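Local structure of erythrocyte membrane protein 1 (Plasmodium falciparum, 2XU0) at residues R94-D106 against V163-P177. The protein probably binds host cell-surface receptors as a variant adhesin of infected red cells, this piece being its N-terminal segment and first Duffy-binding-like domain, implicated in rosetting. The protein carries 10 engineered substitutions. Numbering follows the deposited sequence. Where two conformers were deposited one is given.
Sequences RKPCYGREQNRFD and VTAKYEGNYIVNDHP
With CG of Tyr-171 anti to the backbone N (chi1 169°), the ring leaves helix 154-175 toward the loop 94-106, where Arg-104 crosses it at a slant. The Arg-104 chain bends at chi3 (-142°), and the CD2–CE2 side of the Tyr-171 ring lies against one face of its guanidinium, offset toward the rim, the two planes only 3° apart and NE 3.4 Å from CE2 of the tyrosine. NH1 and NH2 meet the Glu-168 carboxylate end-on, one nitrogen to each oxygen. The straighter bond, from NH2 of Arg-104 to OE1 of Glu-168, is 2.6 Å long and lies close to the guanidinium plane; NH1 uses the syn lone pair of OE2, at 2.7 Å. Cys-139 N and Ser-195 OG also bond to these oxygens, so the carboxylate links the loop to helix 186-204 as well.

The phenol hydroxyl works at the other end of the same ring. Tyr-171 OH accepts the backbone N-H of Arg-104 (2.9 Å) and makes a weak bond to Asp-175 OD2, while one water bridges that oxygen to Phe-105 N. Phe-105 packs against the C-terminal end of the helix and the residues that follow: CD of Pro-177 sits over its face, 4.1 Å from the ring centroid, His-176 turns an edge toward it, and CD1 of Ile-172 reaches its rim, 3.7 Å from CZ. Far along the helix, Pro-96 makes a CH-pi contact through CD with one face of Tyr-167, beside the Cys-97–Cys-139 disulfide.

This irregular loop of the Duffy-binding-like domain is thus fastened along more than three helical turns. Burial of Glu-168 probably strengthens its charge pairing with Arg-104, and the two-nitrogen grip on Glu-168 and the parallel tyrosine, held at its hydroxyl, probably limit how far the guanidinium can turn.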
ATOM      1  N   ARG A  94     -19.605   2.707  18.857  1.00 60.96           N
ATOM      2  CA  ARG A  94     -18.669   1.566  18.759  1.00 59.28           C
ATOM      3  C   ARG A  94     -17.210   2.016  18.638  1.00 61.44           C
ATOM      4  O   ARG A  94     -16.949   3.168  18.297  1.00 62.40           O
ATOM      5  CB  ARG A  94     -18.959   0.664  17.527  1.00 58.76           C
ATOM      6  CG  ARG A  94     -19.638  -0.747  17.674  1.00 54.21           C
ATOM      7  CD  ARG A  94     -19.240  -1.510  18.933  0.50 57.75           C
ATOM      8  NE  ARG A  94     -17.830  -1.918  18.956  0.50 54.61           N
ATOM      9  CZ  ARG A  94     -17.170  -2.244  20.064  0.50 59.00           C
ATOM     10  NH1 ARG A  94     -17.771  -2.178  21.245  0.50 54.52           N
ATOM     11  NH2 ARG A  94     -15.904  -2.630  19.999  0.50 37.66           N
ATOM     12  N   LYS A  95     -16.268   1.076  18.847  1.00 55.31           N
ATOM     13  CA  LYS A  95     -14.808   1.232  18.720  1.00 54.19           C
ATOM     14  C   LYS A  95     -14.349   1.081  17.210  1.00 60.24           C
ATOM     15  O   LYS A  95     -15.174   0.627  16.400  1.00 59.73           O
ATOM     16  CB  LYS A  95     -14.117   0.137  19.566  1.00 55.28           C
ATOM     17  CG  LYS A  95     -14.106   0.364  21.076  1.00 64.86           C
ATOM     18  CD  LYS A  95     -13.110   1.432  21.551  1.00 65.35           C
ATOM     19  CE  LYS A  95     -13.367   1.891  22.972  1.00 65.02           C
ATOM     20  NZ  LYS A  95     -14.655   2.633  23.105  1.00 73.15           N
ATOM     21  N   PRO A  96     -13.022   1.266  16.855  1.00 56.71           N
ATOM     22  CA  PRO A  96     -12.582   1.158  15.443  1.00 54.44           C
ATOM     23  C   PRO A  96     -12.229  -0.203  14.820  1.00 52.22           C
ATOM     24  O   PRO A  96     -12.562  -0.386  13.647  1.00 49.39           O
ATOM     25  CB  PRO A  96     -11.362   2.096  15.396  1.00 56.28           C
ATOM     26  CG  PRO A  96     -11.439   2.904  16.661  1.00 61.56           C
ATOM     27  CD  PRO A  96     -11.938   1.884  17.635  1.00 58.08           C
ATOM     28  N   CYS A  97     -11.510  -1.128  15.535  1.00 46.55           N
ATOM     29  CA  CYS A  97     -11.098  -2.436  14.961  1.00 45.30           C
ATOM     30  C   CYS A  97     -12.092  -3.613  15.098  1.00 52.27           C
ATOM     31  O   CYS A  97     -11.778  -4.729  14.664  1.00 53.09           O
ATOM     32  CB  CYS A  97      -9.702  -2.849  15.420  1.00 44.20           C
ATOM     33  SG  CYS A  97      -8.412  -1.610  15.138  0.50 47.03           S
ATOM     34  N   TYR A  98     -13.245  -3.390  15.715  1.00 51.13           N
ATOM     35  CA  TYR A  98     -14.252  -4.434  15.916  1.00 52.74           C
ATOM     36  C   TYR A  98     -14.861  -4.890  14.602  1.00 55.27           C
ATOM     37  O   TYR A  98     -15.313  -4.067  13.797  1.00 52.74           O
ATOM     38  CB  TYR A  98     -15.356  -3.964  16.881  1.00 54.86           C
ATOM     39  CG  TYR A  98     -16.484  -4.961  17.046  1.00 59.00           C
ATOM     40  CD1 TYR A  98     -16.268  -6.193  17.666  1.00 60.99           C
ATOM     41  CD2 TYR A  98     -17.760  -4.686  16.559  1.00 60.11           C
ATOM     42  CE1 TYR A  98     -17.303  -7.116  17.819  1.00 61.87           C
ATOM     43  CE2 TYR A  98     -18.797  -5.612  16.688  1.00 61.11           C
ATOM     44  CZ  TYR A  98     -18.566  -6.818  17.334  1.00 67.73           C
ATOM     45  OH  TYR A  98     -19.580  -7.728  17.478  1.00 66.92           O
ATOM     46  N   GLY A  99     -14.890  -6.206  14.429  1.00 52.53           N
ATOM     47  CA  GLY A  99     -15.433  -6.854  13.245  1.00 52.85           C
ATOM     48  C   GLY A  99     -14.401  -6.980  12.149  1.00 56.80           C
ATOM     49  O   GLY A  99     -14.630  -7.657  11.144  1.00 56.47           O
ATOM     50  N   ARG A 100     -13.239  -6.350  12.350  1.00 53.51           N
ATOM     51  CA  ARG A 100     -12.181  -6.394  11.359  1.00 52.59           C
ATOM     52  C   ARG A 100     -11.203  -7.505  11.568  1.00 56.56           C
ATOM     53  O   ARG A 100     -10.761  -7.765  12.688  1.00 56.24           O
ATOM     54  CB  ARG A 100     -11.498  -5.036  11.180  1.00 49.39           C
ATOM     55  CG  ARG A 100     -12.294  -4.132  10.243  1.00 53.82           C
ATOM     56  CD  ARG A 100     -12.942  -3.059  11.050  1.00 48.55           C
ATOM     57  NE  ARG A 100     -13.837  -2.205  10.271  1.00 43.75           N
ATOM     58  CZ  ARG A 100     -15.155  -2.359  10.234  1.00 56.79           C
ATOM     59  NH1 ARG A 100     -15.727  -3.396  10.836  1.00 41.94           N
ATOM     60  NH2 ARG A 100     -15.913  -1.480   9.594  1.00 43.72           N
ATOM     61  N   GLU A 101     -10.883  -8.174  10.465  1.00 53.36           N
ATOM     62  CA  GLU A 101      -9.924  -9.257  10.400  1.00 53.85           C
ATOM     63  C   GLU A 101      -8.545  -8.665  10.643  1.00 59.30           C
ATOM     64  O   GLU A 101      -8.289  -7.515  10.282  1.00 59.69           O
ATOM     65  CB  GLU A 101      -9.957  -9.909   9.002  1.00 55.44           C
ATOM     66  CG  GLU A 101     -11.276 -10.576   8.628  1.00 68.42           C
ATOM     67  CD  GLU A 101     -11.334 -11.168   7.229  1.00101.73           C
ATOM     68  OE1 GLU A 101     -10.345 -11.809   6.800  1.00 95.52           O
ATOM     69  OE2 GLU A 101     -12.386 -11.008   6.566  1.00105.64           O
ATOM     70  N   GLN A 102      -7.679  -9.432  11.286  1.00 55.96           N
ATOM     71  CA  GLN A 102      -6.295  -9.047  11.547  1.00 55.94           C
ATOM     72  C   GLN A 102      -5.467  -9.852  10.563  1.00 57.15           C
ATOM     73  O   GLN A 102      -6.046 -10.400   9.627  1.00 59.48           O
ATOM     74  CB  GLN A 102      -5.896  -9.271  13.031  1.00 58.33           C
ATOM     75  CG  GLN A 102      -6.125 -10.694  13.591  1.00 83.47           C
ATOM     76  CD  GLN A 102      -7.559 -10.972  13.988  1.00107.61           C
ATOM     77  OE1 GLN A 102      -8.205 -10.190  14.701  1.00105.08           O
ATOM     78  NE2 GLN A 102      -8.085 -12.100  13.529  1.00 98.82           N
ATOM     79  N   ASN A 103      -4.158  -9.957  10.753  1.00 49.54           N
ATOM     80  CA  ASN A 103      -3.284 -10.670   9.818  1.00 48.90           C
ATOM     81  C   ASN A 103      -3.306 -10.051   8.409  1.00 48.30           C
ATOM     82  O   ASN A 103      -3.188 -10.749   7.403  1.00 46.35           O
ATOM     83  CB  ASN A 103      -3.479 -12.208   9.835  1.00 53.73           C
ATOM     84  CG  ASN A 103      -2.444 -12.937  10.659  1.00 93.71           C
ATOM     85  OD1 ASN A 103      -2.741 -13.481  11.731  1.00 92.35           O
ATOM     86  ND2 ASN A 103      -1.196 -12.940  10.187  1.00 88.22           N
ATOM     87  N   ARG A 104      -3.402  -8.702   8.366  1.00 43.13           N
ATOM     88  CA  ARG A 104      -3.414  -7.893   7.139  1.00 40.49           C
ATOM     89  C   ARG A 104      -2.144  -8.114   6.346  1.00 40.73           C
ATOM     90  O   ARG A 104      -2.164  -8.001   5.122  1.00 42.67           O
ATOM     91  CB  ARG A 104      -3.549  -6.396   7.480  1.00 37.70           C
ATOM     92  CG  ARG A 104      -4.816  -6.049   8.236  1.00 37.93           C
ATOM     93  CD  ARG A 104      -5.165  -4.627   7.993  1.00 35.80           C
ATOM     94  NE  ARG A 104      -5.701  -3.964   9.169  1.00 37.04           N
ATOM     95  CZ  ARG A 104      -5.755  -2.648   9.309  1.00 49.91           C
ATOM     96  NH1 ARG A 104      -5.328  -1.849   8.334  1.00 36.64           N
ATOM     97  NH2 ARG A 104      -6.236  -2.116  10.420  1.00 36.69           N
ATOM     98  N   PHE A 105      -1.044  -8.457   7.033  1.00 33.14           N
ATOM     99  CA  PHE A 105       0.268  -8.651   6.423  1.00 32.39           C
ATOM    100  C   PHE A 105       0.657 -10.068   6.126  1.00 36.41           C
ATOM    101  O   PHE A 105       1.733 -10.281   5.577  1.00 36.68           O
ATOM    102  CB  PHE A 105       1.372  -7.925   7.212  1.00 34.94           C
ATOM    103  CG  PHE A 105       1.086  -6.469   7.502  1.00 37.66           C
ATOM    104  CD1 PHE A 105       1.250  -5.500   6.515  1.00 42.02           C
ATOM    105  CD2 PHE A 105       0.677  -6.062   8.764  1.00 39.56           C
ATOM    106  CE1 PHE A 105       0.959  -4.158   6.777  1.00 42.70           C
ATOM    107  CE2 PHE A 105       0.392  -4.723   9.025  1.00 43.10           C
ATOM    108  CZ  PHE A 105       0.555  -3.775   8.035  1.00 41.96           C
ATOM    109  N   ASP A 106      -0.235 -11.041   6.399  1.00 35.96           N
ATOM    110  CA  ASP A 106       0.030 -12.460   6.155  1.00 36.82           C
ATOM    111  C   ASP A 106       0.307 -12.707   4.688  1.00 40.16           C
ATOM    112  O   ASP A 106      -0.320 -12.079   3.840  1.00 40.18           O
ATOM    113  CB  ASP A 106      -1.163 -13.324   6.631  1.00 39.68           C
ATOM    114  CG  ASP A 106      -0.946 -14.811   6.471  1.00 48.85           C
ATOM    115  OD1 ASP A 106      -0.340 -15.415   7.373  1.00 54.02           O
ATOM    116  OD2 ASP A 106      -1.357 -15.363   5.424  1.00 52.61           O
ATOM    117  N   VAL A 163      -9.694   8.981  17.119  1.00 35.56           N
ATOM    118  CA  VAL A 163      -9.949   7.640  17.695  1.00 34.80           C
ATOM    119  C   VAL A 163      -9.632   6.580  16.623  1.00 38.41           C
ATOM    120  O   VAL A 163      -8.962   5.591  16.927  1.00 37.80           O
ATOM    121  CB  VAL A 163     -11.408   7.529  18.265  1.00 39.62           C
ATOM    122  CG1 VAL A 163     -11.755   6.089  18.696  1.00 39.34           C
ATOM    123  CG2 VAL A 163     -11.625   8.512  19.431  1.00 39.51           C
ATOM    124  N   THR A 164     -10.057   6.821  15.340  1.00 35.51           N
ATOM    125  CA  THR A 164      -9.775   5.886  14.231  1.00 34.40           C
ATOM    126  C   THR A 164      -8.243   5.761  14.047  1.00 37.98           C
ATOM    127  O   THR A 164      -7.702   4.649  14.000  1.00 38.93           O
ATOM    128  CB  THR A 164     -10.451   6.420  12.930  1.00 44.26           C
ATOM    129  OG1 THR A 164     -11.864   6.514  13.093  1.00 47.76           O
ATOM    130  CG2 THR A 164     -10.122   5.598  11.711  1.00 40.53           C
ATOM    131  N   ALA A 165      -7.558   6.914  13.959  1.00 35.18           N
ATOM    132  CA  ALA A 165      -6.103   6.988  13.774  1.00 34.87           C
ATOM    133  C   ALA A 165      -5.336   6.253  14.862  1.00 38.90           C
ATOM    134  O   ALA A 165      -4.513   5.382  14.553  1.00 37.67           O
ATOM    135  CB  ALA A 165      -5.665   8.450  13.669  1.00 35.33           C
ATOM    136  N   LYS A 166      -5.651   6.542  16.147  1.00 37.80           N
ATOM    137  CA  LYS A 166      -5.020   5.859  17.284  1.00 38.18           C
ATOM    138  C   LYS A 166      -5.091   4.329  17.127  1.00 39.34           C
ATOM    139  O   LYS A 166      -4.051   3.642  17.128  1.00 37.30           O
ATOM    140  CB  LYS A 166      -5.682   6.309  18.605  1.00 42.22           C
ATOM    141  CG  LYS A 166      -5.251   5.487  19.838  0.80 55.21           C
ATOM    142  CD  LYS A 166      -6.251   5.617  20.994  0.60 64.88           C
ATOM    143  CE  LYS A 166      -5.921   4.768  22.208  0.60 76.00           C
ATOM    144  NZ  LYS A 166      -6.141   3.311  21.979  0.50 84.10           N
ATOM    145  N   TYR A 167      -6.313   3.810  16.907  1.00 35.87           N
ATOM    146  CA  TYR A 167      -6.507   2.365  16.780  1.00 36.82           C
ATOM    147  C   TYR A 167      -5.913   1.755  15.569  1.00 38.82           C
ATOM    148  O   TYR A 167      -5.223   0.736  15.693  1.00 38.86           O
ATOM    149  CB  TYR A 167      -7.976   1.983  16.962  1.00 41.70           C
ATOM    150  CG  TYR A 167      -8.381   1.995  18.422  1.00 47.45           C
ATOM    151  CD1 TYR A 167      -8.917   3.137  19.007  1.00 49.70           C
ATOM    152  CD2 TYR A 167      -8.141   0.893  19.242  1.00 50.20           C
ATOM    153  CE1 TYR A 167      -9.309   3.151  20.343  1.00 52.76           C
ATOM    154  CE2 TYR A 167      -8.504   0.903  20.591  1.00 52.24           C
ATOM    155  CZ  TYR A 167      -9.102   2.030  21.134  1.00 60.82           C
ATOM    156  OH  TYR A 167      -9.469   2.052  22.456  1.00 64.29           O
ATOM    157  N   GLU A 168      -6.084   2.412  14.395  1.00 34.12           N
ATOM    158  CA  GLU A 168      -5.479   1.923  13.139  1.00 32.64           C
ATOM    159  C   GLU A 168      -3.946   1.811  13.293  1.00 32.46           C
ATOM    160  O   GLU A 168      -3.359   0.785  12.933  1.00 31.47           O
ATOM    161  CB  GLU A 168      -5.862   2.863  11.949  1.00 33.64           C
ATOM    162  CG  GLU A 168      -5.230   2.469  10.613  1.00 35.89           C
ATOM    163  CD  GLU A 168      -5.487   1.063  10.096  1.00 45.57           C
ATOM    164  OE1 GLU A 168      -6.535   0.471  10.450  1.00 40.55           O
ATOM    165  OE2 GLU A 168      -4.675   0.585   9.269  1.00 37.24           O
ATOM    166  N   GLY A 169      -3.334   2.872  13.840  1.00 31.11           N
ATOM    167  CA  GLY A 169      -1.903   2.928  14.127  1.00 31.30           C
ATOM    168  C   GLY A 169      -1.478   1.819  15.066  1.00 38.01           C
ATOM    169  O   GLY A 169      -0.477   1.134  14.825  1.00 36.60           O
ATOM    170  N   ASN A 170      -2.281   1.608  16.144  1.00 37.15           N
ATOM    171  CA  ASN A 170      -2.002   0.522  17.082  1.00 36.49           C
ATOM    172  C   ASN A 170      -2.001  -0.810  16.388  1.00 39.05           C
ATOM    173  O   ASN A 170      -1.045  -1.568  16.562  1.00 39.89           O
ATOM    174  CB  ASN A 170      -2.963   0.551  18.267  1.00 42.00           C
ATOM    175  CG  ASN A 170      -2.216   0.494  19.572  1.00 70.01           C
ATOM    176  OD1 ASN A 170      -1.367  -0.384  19.803  1.00 64.53           O
ATOM    177  ND2 ASN A 170      -2.444   1.484  20.410  1.00 64.28           N
ATOM    178  N   TYR A 171      -2.995  -1.073  15.494  1.00 35.81           N
ATOM    179  CA  TYR A 171      -2.974  -2.352  14.782  1.00 34.66           C
ATOM    180  C   TYR A 171      -1.717  -2.451  13.943  1.00 36.76           C
ATOM    181  O   TYR A 171      -1.022  -3.459  14.025  1.00 33.95           O
ATOM    182  CB  TYR A 171      -4.237  -2.619  13.903  1.00 36.39           C
ATOM    183  CG  TYR A 171      -3.985  -3.817  13.004  1.00 39.75           C
ATOM    184  CD1 TYR A 171      -4.168  -5.113  13.474  1.00 42.02           C
ATOM    185  CD2 TYR A 171      -3.378  -3.661  11.758  1.00 40.42           C
ATOM    186  CE1 TYR A 171      -3.782  -6.222  12.717  1.00 42.39           C
ATOM    187  CE2 TYR A 171      -2.952  -4.758  11.014  1.00 41.22           C
ATOM    188  CZ  TYR A 171      -3.193  -6.039  11.480  1.00 45.21           C
ATOM    189  OH  TYR A 171      -2.808  -7.120  10.731  1.00 39.20           O
ATOM    190  N   ILE A 172      -1.449  -1.420  13.069  1.00 35.10           N
ATOM    191  CA  ILE A 172      -0.302  -1.483  12.152  1.00 34.47           C
ATOM    192  C   ILE A 172       0.971  -1.772  12.898  1.00 38.18           C
ATOM    193  O   ILE A 172       1.714  -2.676  12.524  1.00 37.88           O
ATOM    194  CB  ILE A 172      -0.151  -0.207  11.240  1.00 36.75           C
ATOM    195  CG1 ILE A 172      -1.360   0.035  10.281  1.00 36.46           C
ATOM    196  CG2 ILE A 172       1.216  -0.153  10.532  1.00 35.23           C
ATOM    197  CD1 ILE A 172      -1.609  -0.975   9.256  1.00 37.07           C
ATOM    198  N   VAL A 173       1.254  -0.966  13.925  1.00 38.26           N
ATOM    199  CA  VAL A 173       2.495  -1.105  14.708  1.00 37.94           C
ATOM    200  C   VAL A 173       2.597  -2.484  15.347  1.00 43.99           C
ATOM    201  O   VAL A 173       3.677  -3.076  15.340  1.00 44.22           O
ATOM    202  CB  VAL A 173       2.619   0.027  15.759  1.00 39.63           C
ATOM    203  CG1 VAL A 173       3.752  -0.254  16.755  1.00 39.57           C
ATOM    204  CG2 VAL A 173       2.811   1.375  15.083  1.00 38.13           C
ATOM    205  N   ASN A 174       1.480  -3.006  15.886  1.00 42.73           N
ATOM    206  CA  ASN A 174       1.544  -4.305  16.579  1.00 44.09           C
ATOM    207  C   ASN A 174       1.484  -5.571  15.746  1.00 48.72           C
ATOM    208  O   ASN A 174       1.661  -6.662  16.287  1.00 48.92           O
ATOM    209  CB  ASN A 174       0.640  -4.324  17.821  1.00 49.03           C
ATOM    210  CG  ASN A 174       1.145  -3.364  18.873  1.00 61.06           C
ATOM    211  OD1 ASN A 174       2.241  -3.537  19.426  1.00 55.00           O
ATOM    212  ND2 ASN A 174       0.417  -2.272  19.088  1.00 48.73           N
ATOM    213  N   ASP A 175       1.301  -5.438  14.420  1.00 44.86           N
ATOM    214  CA  ASP A 175       1.252  -6.609  13.558  1.00 43.30           C
ATOM    215  C   ASP A 175       2.173  -6.495  12.360  1.00 44.44           C
ATOM    216  O   ASP A 175       2.257  -7.418  11.545  1.00 42.44           O
ATOM    217  CB  ASP A 175      -0.200  -6.912  13.158  1.00 45.32           C
ATOM    218  CG  ASP A 175      -0.416  -8.347  12.721  1.00 62.34           C
ATOM    219  OD1 ASP A 175      -0.016  -9.267  13.476  1.00 64.06           O
ATOM    220  OD2 ASP A 175      -0.906  -8.554  11.592  1.00 69.75           O
ATOM    221  N   HIS A 176       2.927  -5.377  12.280  1.00 40.54           N
ATOM    222  CA  HIS A 176       3.834  -5.126  11.158  1.00 38.22           C
ATOM    223  C   HIS A 176       4.935  -6.169  11.047  1.00 41.08           C
ATOM    224  O   HIS A 176       5.508  -6.522  12.057  1.00 40.86           O
ATOM    225  CB  HIS A 176       4.436  -3.710  11.228  1.00 37.20           C
ATOM    226  CG  HIS A 176       4.989  -3.268   9.912  1.00 39.07           C
ATOM    227  ND1 HIS A 176       6.255  -3.630   9.511  1.00 39.90           N
ATOM    228  CD2 HIS A 176       4.407  -2.549   8.928  1.00 40.19           C
ATOM    229  CE1 HIS A 176       6.412  -3.125   8.301  1.00 39.35           C
ATOM    230  NE2 HIS A 176       5.323  -2.467   7.908  1.00 40.25           N
ATOM    231  N   PRO A 177       5.301  -6.631   9.837  1.00 38.54           N
ATOM    232  CA  PRO A 177       6.398  -7.612   9.727  1.00 38.99           C
ATOM    233  C   PRO A 177       7.754  -7.172  10.308  1.00 46.72           C
ATOM    234  O   PRO A 177       8.611  -8.018  10.569  1.00 47.22           O
ATOM    235  CB  PRO A 177       6.514  -7.826   8.213  1.00 40.03           C
ATOM    236  CG  PRO A 177       5.157  -7.478   7.677  1.00 43.20           C
ATOM    237  CD  PRO A 177       4.702  -6.347   8.512  1.00 38.80           C
TER
HETATM  238  O   HOH W   1      -0.306  -9.859   9.598  1.00 54.63           O